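Local coordinates for protein uracil-DNA glycosylase (Nitratifractor salsuginis, PDB 5X3G) that is a uracil-DNA glycosylase-family protein, a single alpha/beta domain built round a four-stranded parallel sheet flanked by helices, at residues Ile205-Ala209 / His230-Phe236; Gln225-Glu229 / Lys241-Phe246; Glu50-Pro54 / Leu171-Ser175. All blocks are in the same frame, centred on the assembly; numbering follows the deposited sequence.

Overall arrangement
Interactions 1 and 2 sit side by side, their centres 9 Å apart, on one edge of the parallel sheet, because strands 203-207 and 225-228 are neighbours in it. Their segments alternate along the chain, and Gly-208 N is hydrogen-bonded to Leu-228 O between them. Interaction 1 joins strand 203-207 to the loop after the edge strand 225-228, and interaction 2 joins that edge strand to helix 240-246. Interaction 3 closes earlier in the chain, about 25 Å from interaction 1 and 30 Å from interaction 2, centre to centre. It lies across the chain's centre from interaction 2 and joins the loop after helix 40-48 to the loop after strand 164-168, the strand at the opposite edge of the same sheet.

Interaction 1: Ile205-Ala209 / His230-Phe236; sequences ILFGA and HPYNHTF
Pro-231 CD sits over one face of the Phe-207 ring, 3.6 Å from its centroid and 15° off the normal, a well-formed CH-pi contact. Ile-205 CG2 lies against the opposite face, so the ring lies between this isoleucine, two residues back on its own strand, and the proline. Phe-207 CG stands anti to its carbonyl carbon (chi1 -80°), which carries the ring out to meet the loop.

The aromatic contacts form a cluster round this proline. Phe-207 turns an edge toward the face of the His-230 imidazole, with centroids 5.9 Å apart. Phe-236 approaches obliquely, its CE1 4.0 Å from Phe-207 CE1, while Pro-231 CB lies over the centre of the Phe-236 ring.

Polar bonds shape the loop itself. Residues His-230 to Asn-233 make a type I turn, closed by Asn-233 N to His-230 O. The amide of Tyr-232 gives a nearly straight bond to His-230 ND1 (3.0 Å, 161°), close to the imidazole plane, and so fixes the ring's rotation. The His-Pro pair at this position is consistent with the family's signature loop after the last strand.

Around the contact, strand 203-207 runs between strands 73-77 and 225-228, with Phe-207 touching Leu-75 and Leu-228; on the other side, helix 114-126 receives Phe-236 on Phe-119 and Met-122, and His-230 on Ser-115.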
loop_
_atom_site.group_PDB
_atom_site.type_symbol
_atom_site.label_atom_id
_atom_site.label_comp_id
_atom_site.label_asym_id
_atom_site.label_seq_id
_atom_site.Cartn_x
_atom_site.Cartn_y
_atom_site.Cartn_z
ATOM N N ILE A 205 -0.293 -8.061 6.387
ATOM C CA ILE A 205 -0.431 -7.022 7.402
ATOM C C ILE A 205 -1.823 -6.425 7.261
ATOM O O ILE A 205 -2.144 -5.811 6.236
ATOM C CB ILE A 205 0.656 -5.947 7.265
ATOM C CG1 ILE A 205 2.041 -6.572 7.419
ATOM C CG2 ILE A 205 0.434 -4.834 8.285
ATOM C CD1 ILE A 205 3.160 -5.649 7.005
ATOM N N LEU A 206 -2.648 -6.603 8.286
ATOM C CA LEU A 206 -4.077 -6.317 8.202
ATOM C C LEU A 206 -4.425 -5.202 9.183
ATOM O O LEU A 206 -4.549 -5.440 10.388
ATOM C CB LEU A 206 -4.881 -7.583 8.472
ATOM C CG LEU A 206 -4.480 -8.770 7.590
ATOM C CD1 LEU A 206 -5.049 -10.073 8.134
ATOM C CD2 LEU A 206 -4.919 -8.544 6.145
ATOM N N PHE A 207 -4.588 -3.989 8.661
ATOM C CA PHE A 207 -4.949 -2.831 9.473
ATOM C C PHE A 207 -6.451 -2.837 9.729
ATOM O O PHE A 207 -7.246 -2.690 8.794
ATOM C CB PHE A 207 -4.534 -1.537 8.778
ATOM C CG PHE A 207 -3.080 -1.201 8.928
ATOM C CD1 PHE A 207 -2.367 -1.617 10.038
ATOM C CD2 PHE A 207 -2.427 -0.460 7.957
ATOM C CE1 PHE A 207 -1.029 -1.303 10.176
ATOM C CE2 PHE A 207 -1.090 -0.141 8.088
ATOM C CZ PHE A 207 -0.388 -0.563 9.199
ATOM N N GLY A 208 -6.839 -3.002 10.992
ATOM C CA GLY A 208 -8.231 -2.817 11.377
ATOM C C GLY A 208 -9.188 -3.727 10.627
ATOM O O GLY A 208 -9.002 -4.949 10.558
ATOM N N ALA A 209 -10.222 -3.113 10.041
ATOM C CA ALA A 209 -11.289 -3.868 9.387
ATOM C C ALA A 209 -10.760 -4.797 8.302
ATOM O O ALA A 209 -11.380 -5.832 8.017
ATOM C CB ALA A 209 -12.323 -2.906 8.798
ATOM N N HIS A 230 -5.906 0.087 13.238
ATOM C CA HIS A 230 -5.700 0.918 12.060
ATOM C C HIS A 230 -4.968 2.202 12.447
ATOM O O HIS A 230 -5.295 2.822 13.465
ATOM C CB HIS A 230 -7.034 1.251 11.391
ATOM C CG HIS A 230 -6.892 1.782 9.999
ATOM N ND1 HIS A 230 -6.516 3.081 9.731
ATOM C CD2 HIS A 230 -7.062 1.185 8.796
ATOM C CE1 HIS A 230 -6.467 3.263 8.423
ATOM N NE2 HIS A 230 -6.794 2.128 7.833
ATOM N N PRO A 231 -3.975 2.628 11.658
ATOM C CA PRO A 231 -3.198 3.825 12.026
ATOM C C PRO A 231 -4.008 5.111 12.045
ATOM O O PRO A 231 -3.498 6.133 12.523
ATOM C CB PRO A 231 -2.099 3.876 10.955
ATOM C CG PRO A 231 -2.661 3.099 9.798
ATOM C CD PRO A 231 -3.487 2.011 10.413
ATOM N N TYR A 232 -5.246 5.100 11.545
ATOM C CA TYR A 232 -6.103 6.275 11.671
ATOM C C TYR A 232 -6.293 6.668 13.129
ATOM O O TYR A 232 -6.489 7.849 13.434
ATOM C CB TYR A 232 -7.454 6.008 11.002
ATOM C CG TYR A 232 -8.371 7.211 10.929
ATOM C CD1 TYR A 232 -8.431 7.992 9.783
ATOM C CD2 TYR A 232 -9.187 7.554 11.999
ATOM C CE1 TYR A 232 -9.271 9.088 9.709
ATOM C CE2 TYR A 232 -10.026 8.648 11.936
ATOM C CZ TYR A 232 -10.065 9.412 10.789
ATOM O OH TYR A 232 -10.902 10.500 10.721
ATOM N N ASN A 233 -6.219 5.701 14.038
ATOM C CA ASN A 233 -6.425 5.959 15.454
ATOM C C ASN A 233 -5.138 6.483 16.076
ATOM O O ASN A 233 -4.062 5.921 15.859
ATOM C CB ASN A 233 -6.877 4.678 16.150
ATOM C CG ASN A 233 -8.124 4.087 15.521
ATOM O OD1 ASN A 233 -8.062 3.075 14.822
ATOM N ND2 ASN A 233 -9.266 4.719 15.765
ATOM N N HIS A 234 -5.246 7.571 16.844
ATOM C CA HIS A 234 -4.056 8.152 17.460
ATOM C C HIS A 234 -3.358 7.163 18.386
ATOM O O HIS A 234 -2.127 7.195 18.515
ATOM C CB HIS A 234 -4.426 9.433 18.212
ATOM C CG HIS A 234 -5.574 9.271 19.158
ATOM N ND1 HIS A 234 -5.402 9.022 20.503
ATOM C CD2 HIS A 234 -6.911 9.329 18.955
ATOM C CE1 HIS A 234 -6.584 8.930 21.087
ATOM N NE2 HIS A 234 -7.517 9.111 20.169
ATOM N N THR A 235 -4.119 6.260 19.012
ATOM C CA THR A 235 -3.522 5.251 19.882
ATOM C C THR A 235 -2.508 4.386 19.139
ATOM O O THR A 235 -1.579 3.849 19.759
ATOM C CB THR A 235 -4.618 4.378 20.496
ATOM O OG1 THR A 235 -5.570 4.028 19.486
ATOM C CG2 THR A 235 -5.329 5.120 21.623
ATOM N N PHE A 236 -2.659 4.254 17.815
ATOM C CA PHE A 236 -1.685 3.525 17.005
ATOM C C PHE A 236 -0.260 3.987 17.269
ATOM O O PHE A 236 0.679 3.193 17.150
ATOM C CB PHE A 236 -2.011 3.687 15.516
ATOM C CG PHE A 236 -1.099 2.917 14.596
ATOM C CD1 PHE A 236 -1.358 1.590 14.294
ATOM C CD2 PHE A 236 0.009 3.524 14.022
ATOM C CE1 PHE A 236 -0.529 0.881 13.444
ATOM C CE2 PHE A 236 0.843 2.820 13.173
ATOM C CZ PHE A 236 0.575 1.498 12.884
#

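Interaction 2: Gln225-Glu229 / Lys241-Phe246; sequences QVALE and KAWELF
The Phe-246 ring meets Leu-228 obliquely, CE2 to Leu-228 CD1 at 4.0 Å, while Leu-245 CD2 rests over one of its faces, 3.8 Å above the plane and shifted toward the rim. Phe-119 of helix 114-126 adds an edge-to-face contact with the same ring. This is a helix laid on a sheet, as in other alpha/beta folds: helix 240-246 follows strand 225-228 through a connecting loop and packs back on it. The axes of 225-228 and 241-246 pass 9.8 Å apart at closest, with directions 139° apart.

Leu-228 carries most of the strand's contact with the helix. One methyl, CD1, presses against Leu-245 CD2 at 3.5 Å, a close squeeze for two methyls, and the leucine's chi2 of 142° lies away from a staggered value, so the side chain looks slightly strained. Its other methyl, CD2, nestles against the start of the segment, touching Ala-242 N and CB and the CB and CG of Lys-241. The ends of Val-226 and Leu-245 meet head-on, CG1 to CD2 at 4.1 Å.

The exposed side is polar. Strand 225-228 is the outermost of its sheet within this chain, and Lys-241 bonds to its backbone: fully extended, it slides past Val-226 and brings NZ to Ala-227 O at 3.0 Å, with a C=O...donor angle of 146°. One water completes the link, accepting from Ala-227 N at 2.6 Å and from Lys-241 NZ at 2.8 Å.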
loop_
_atom_site.group_PDB
_atom_site.type_symbol
_atom_site.label_atom_id
_atom_site.label_comp_id
_atom_site.label_asym_id
_atom_site.label_seq_id
_atom_site.Cartn_x
_atom_site.Cartn_y
_atom_site.Cartn_z
ATOM N N GLN A 225 -0.630 -14.172 9.143
ATOM C CA GLN A 225 -1.362 -12.921 9.278
ATOM C C GLN A 225 -0.962 -12.200 10.557
ATOM O O GLN A 225 -0.731 -12.828 11.595
ATOM C CB GLN A 225 -2.879 -13.162 9.262
ATOM C CG GLN A 225 -3.397 -13.832 7.994
ATOM C CD GLN A 225 -4.899 -14.037 8.011
ATOM O OE1 GLN A 225 -5.604 -13.477 8.851
ATOM N NE2 GLN A 225 -5.397 -14.849 7.086
ATOM N N VAL A 226 -0.871 -10.876 10.463
ATOM C CA VAL A 226 -0.646 -9.990 11.601
ATOM C C VAL A 226 -1.726 -8.917 11.538
ATOM O O VAL A 226 -1.767 -8.130 10.584
ATOM C CB VAL A 226 0.755 -9.360 11.588
ATOM C CG1 VAL A 226 0.950 -8.462 12.802
ATOM C CG2 VAL A 226 1.819 -10.440 11.547
ATOM N N ALA A 227 -2.602 -8.892 12.538
ATOM C CA ALA A 227 -3.722 -7.961 12.582
ATOM C C ALA A 227 -3.417 -6.837 13.563
ATOM O O ALA A 227 -3.021 -7.094 14.705
ATOM C CB ALA A 227 -5.014 -8.680 12.976
ATOM N N LEU A 228 -3.607 -5.596 13.117
ATOM C CA LEU A 228 -3.256 -4.423 13.904
ATOM C C LEU A 228 -4.412 -3.438 13.957
ATOM O O LEU A 228 -5.297 -3.425 13.097
ATOM C CB LEU A 228 -2.033 -3.693 13.333
ATOM C CG LEU A 228 -0.660 -4.354 13.382
ATOM C CD1 LEU A 228 0.085 -4.036 12.107
ATOM C CD2 LEU A 228 0.117 -3.870 14.586
ATOM N N GLU A 229 -4.376 -2.602 14.990
ATOM C CA GLU A 229 -5.185 -1.393 15.022
ATOM C C GLU A 229 -4.873 -0.527 13.806
ATOM O O GLU A 229 -3.719 -0.424 13.378
ATOM C CB GLU A 229 -4.903 -0.633 16.318
ATOM C CG GLU A 229 -5.482 0.759 16.408
ATOM C CD GLU A 229 -5.112 1.439 17.712
ATOM O OE1 GLU A 229 -4.058 1.090 18.287
ATOM O OE2 GLU A 229 -5.876 2.317 18.162
ATOM N N LYS A 241 2.496 -3.528 19.377
ATOM C CA LYS A 241 2.512 -4.515 18.303
ATOM C C LYS A 241 2.985 -3.878 17.002
ATOM O O LYS A 241 3.722 -4.499 16.221
ATOM C CB LYS A 241 1.126 -5.142 18.140
ATOM C CG LYS A 241 1.090 -6.341 17.205
ATOM C CD LYS A 241 -0.282 -7.004 17.181
ATOM C CE LYS A 241 -0.213 -8.377 16.525
ATOM N NZ LYS A 241 -1.551 -9.029 16.441
ATOM N N ALA A 242 2.594 -2.620 16.769
ATOM C CA ALA A 242 3.116 -1.875 15.631
ATOM C C ALA A 242 4.612 -1.624 15.773
ATOM O O ALA A 242 5.362 -1.766 14.800
ATOM C CB ALA A 242 2.363 -0.554 15.477
ATOM N N TRP A 243 5.066 -1.248 16.975
ATOM C CA TRP A 243 6.499 -1.064 17.198
ATOM C C TRP A 243 7.277 -2.318 16.838
ATOM O O TRP A 243 8.358 -2.239 16.242
ATOM C CB TRP A 243 6.789 -0.712 18.655
ATOM C CG TRP A 243 6.119 0.496 19.210
ATOM C CD1 TRP A 243 5.330 1.395 18.552
ATOM C CD2 TRP A 243 6.191 0.939 20.565
ATOM N NE1 TRP A 243 4.903 2.373 19.425
ATOM C CE2 TRP A 243 5.421 2.113 20.667
ATOM C CE3 TRP A 243 6.837 0.453 21.705
ATOM C CZ2 TRP A 243 5.278 2.807 21.866
ATOM C CZ3 TRP A 243 6.696 1.142 22.892
ATOM C CH2 TRP A 243 5.922 2.305 22.965
ATOM N N GLU A 244 6.759 -3.488 17.214
ATOM C CA GLU A 244 7.500 -4.713 16.953
ATOM C C GLU A 244 7.418 -5.133 15.491
ATOM O O GLU A 244 8.383 -5.697 14.961
ATOM C CB GLU A 244 7.007 -5.841 17.860
ATOM C CG GLU A 244 7.807 -7.124 17.699
ATOM C CD GLU A 244 7.495 -8.158 18.760
ATOM O OE1 GLU A 244 6.672 -7.868 19.652
ATOM O OE2 GLU A 244 8.076 -9.263 18.699
ATOM N N LEU A 245 6.297 -4.865 14.817
ATOM C CA LEU A 245 6.219 -5.235 13.406
ATOM C C LEU A 245 7.063 -4.308 12.534
ATOM O O LEU A 245 7.879 -4.772 11.730
ATOM C CB LEU A 245 4.765 -5.233 12.934
ATOM C CG LEU A 245 4.585 -5.443 11.427
ATOM C CD1 LEU A 245 5.215 -6.753 10.987
ATOM C CD2 LEU A 245 3.116 -5.414 11.055
ATOM N N PHE A 246 6.891 -2.996 12.686
ATOM C CA PHE A 246 7.515 -2.035 11.785
ATOM C C PHE A 246 8.875 -1.549 12.260
ATOM O O PHE A 246 9.649 -1.036 11.447
ATOM C CB PHE A 246 6.592 -0.832 11.584
ATOM C CG PHE A 246 5.306 -1.175 10.903
ATOM C CD1 PHE A 246 5.288 -1.527 9.563
ATOM C CD2 PHE A 246 4.114 -1.158 11.602
ATOM C CE1 PHE A 246 4.102 -1.852 8.935
ATOM C CE2 PHE A 246 2.927 -1.477 10.977
ATOM C CZ PHE A 246 2.919 -1.829 9.645
HETATM O O HOH W 1 -2.825 -10.638 14.511
#

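Interaction 3: Glu50-Pro54 / Leu171-Ser175; sequences EGYIP and LLFTS
Ile-53 and Phe-173 form a single antiparallel bridge between two otherwise irregular loops, a hydrogen-bonded pair in which Ile-53 N reaches Phe-173 O at 2.7 Å (162°) and Phe-173 N reaches Ile-53 O at 2.6 Å (141°). Each carbonyl oxygen also takes a CA-H contact: Tyr-52 CA lies 3.1 Å from Phe-173 O, and Leu-172 CA lies 3.2 Å from Ile-53 O.

Side chains of the bridged pair lie alongside and point the same way, Ile-53 CG1 resting 3.7 Å from Phe-173 CD2, with Ile-53 CD1 against that same ring carbon. Tyr-52 and Leu-172 instead cross at about a right angle. Tyr-52 CG is tucked between its backbone N and carbonyl carbon (chi1 66°), which lays the ring across the leucine; Leu-172 CD2 then stands over one face, 4.3 Å from the centroid, and Leu-172 CB touches Tyr-52 CD1.

In the fold, the bridge ties the loop after helix 40-48 to the loop after strand 164-168, beside the loop that carries the Gly-Gln-Asp-Pro-Tyr motif of the family, whose Asp-79 touches Phe-173 and whose Pro-80 touches Pro-54. Helix 40-48 packs on this region as well: Trp-45 meets the Tyr-52 ring edge-to-face, and Tyr-52 OH bonds to Met-46 O.

At one end Thr-174 turns its methyl CG2 toward Gly-51 O, 3.3 Å away, while its OG1 bonds to Glu-178 and His-182. At the other, the peptide before Pro-54 is cis, and Pro-54 CD comes within 3.3 Å of Leu-171 O.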
loop_
_atom_site.group_PDB
_atom_site.type_symbol
_atom_site.label_atom_id
_atom_site.label_comp_id
_atom_site.label_asym_id
_atom_site.label_seq_id
_atom_site.Cartn_x
_atom_site.Cartn_y
_atom_site.Cartn_z
ATOM N N GLU A 50 -10.266 5.978 -19.024
ATOM C CA GLU A 50 -10.967 7.201 -18.662
ATOM C C GLU A 50 -11.874 6.942 -17.468
ATOM O O GLU A 50 -12.456 5.863 -17.329
ATOM C CB GLU A 50 -11.793 7.753 -19.842
ATOM C CG GLU A 50 -12.349 9.167 -19.633
ATOM C CD GLU A 50 -13.597 9.216 -18.765
ATOM O OE1 GLU A 50 -14.349 8.220 -18.735
ATOM O OE2 GLU A 50 -13.807 10.247 -18.092
ATOM N N GLY A 51 -11.982 7.947 -16.605
ATOM C CA GLY A 51 -12.984 7.945 -15.560
ATOM C C GLY A 51 -12.623 7.193 -14.302
ATOM O O GLY A 51 -13.529 6.803 -13.555
ATOM N N TYR A 52 -11.337 6.977 -14.037
ATOM C CA TYR A 52 -10.934 6.312 -12.807
ATOM C C TYR A 52 -9.545 6.784 -12.409
ATOM O O TYR A 52 -8.780 7.296 -13.229
ATOM C CB TYR A 52 -10.964 4.783 -12.946
ATOM C CG TYR A 52 -9.945 4.207 -13.911
ATOM C CD1 TYR A 52 -8.625 4.004 -13.523
ATOM C CD2 TYR A 52 -10.309 3.843 -15.201
ATOM C CE1 TYR A 52 -7.695 3.475 -14.396
ATOM C CE2 TYR A 52 -9.383 3.306 -16.082
ATOM C CZ TYR A 52 -8.078 3.125 -15.672
ATOM O OH TYR A 52 -7.150 2.596 -16.537
ATOM N N ILE A 53 -9.226 6.589 -11.135
ATOM C CA ILE A 53 -7.899 6.878 -10.606
ATOM C C ILE A 53 -7.403 5.652 -9.844
ATOM O O ILE A 53 -8.211 4.904 -9.293
ATOM C CB ILE A 53 -7.908 8.129 -9.706
ATOM C CG1 ILE A 53 -8.864 7.939 -8.531
ATOM C CG2 ILE A 53 -8.271 9.368 -10.510
ATOM C CD1 ILE A 53 -8.790 9.044 -7.507
ATOM N N PRO A 54 -6.076 5.421 -9.825
ATOM C CA PRO A 54 -5.017 6.194 -10.481
ATOM C C PRO A 54 -5.023 5.967 -11.987
ATOM O O PRO A 54 -5.737 5.075 -12.438
ATOM C CB PRO A 54 -3.741 5.638 -9.844
ATOM C CG PRO A 54 -4.078 4.229 -9.547
ATOM C CD PRO A 54 -5.529 4.236 -9.138
ATOM N N LEU A 171 -7.853 -1.867 -7.319
ATOM C CA LEU A 171 -6.743 -1.067 -7.822
ATOM C C LEU A 171 -7.178 0.243 -8.467
ATOM O O LEU A 171 -6.315 1.019 -8.891
ATOM C CB LEU A 171 -5.918 -1.877 -8.828
ATOM C CG LEU A 171 -5.313 -3.190 -8.331
ATOM C CD1 LEU A 171 -4.352 -3.752 -9.370
ATOM C CD2 LEU A 171 -4.618 -3.007 -6.988
ATOM N N LEU A 172 -8.479 0.519 -8.556
ATOM C CA LEU A 172 -8.930 1.759 -9.170
ATOM C C LEU A 172 -10.121 2.313 -8.402
ATOM O O LEU A 172 -10.820 1.593 -7.688
ATOM C CB LEU A 172 -9.272 1.561 -10.658
ATOM C CG LEU A 172 -10.379 0.594 -11.095
ATOM C CD1 LEU A 172 -11.776 1.174 -10.897
ATOM C CD2 LEU A 172 -10.163 0.188 -12.546
ATOM N N PHE A 173 -10.345 3.614 -8.583
ATOM C CA PHE A 173 -11.399 4.361 -7.909
ATOM C C PHE A 173 -12.120 5.213 -8.943
ATOM O O PHE A 173 -11.472 5.860 -9.770
ATOM C CB PHE A 173 -10.808 5.246 -6.801
ATOM C CG PHE A 173 -11.792 6.205 -6.176
ATOM C CD1 PHE A 173 -12.467 5.862 -5.018
ATOM C CD2 PHE A 173 -12.013 7.460 -6.725
ATOM C CE1 PHE A 173 -13.357 6.736 -4.431
ATOM C CE2 PHE A 173 -12.907 8.341 -6.145
ATOM C CZ PHE A 173 -13.577 7.977 -4.994
ATOM N N THR A 174 -13.451 5.219 -8.893
ATOM C CA THR A 174 -14.257 6.085 -9.747
ATOM C C THR A 174 -15.015 7.127 -8.935
ATOM O O THR A 174 -14.891 8.329 -9.189
ATOM C CB THR A 174 -15.231 5.252 -10.594
ATOM O OG1 THR A 174 -16.043 4.437 -9.739
ATOM C CG2 THR A 174 -14.471 4.361 -11.559
ATOM N N SER A 175 -15.806 6.691 -7.957
ATOM C CA SER A 175 -16.467 7.599 -7.033
ATOM C C SER A 175 -16.634 6.884 -5.702
ATOM O O SER A 175 -16.534 5.657 -5.620
ATOM C CB SER A 175 -17.823 8.074 -7.567
ATOM O OG SER A 175 -18.733 6.995 -7.681
#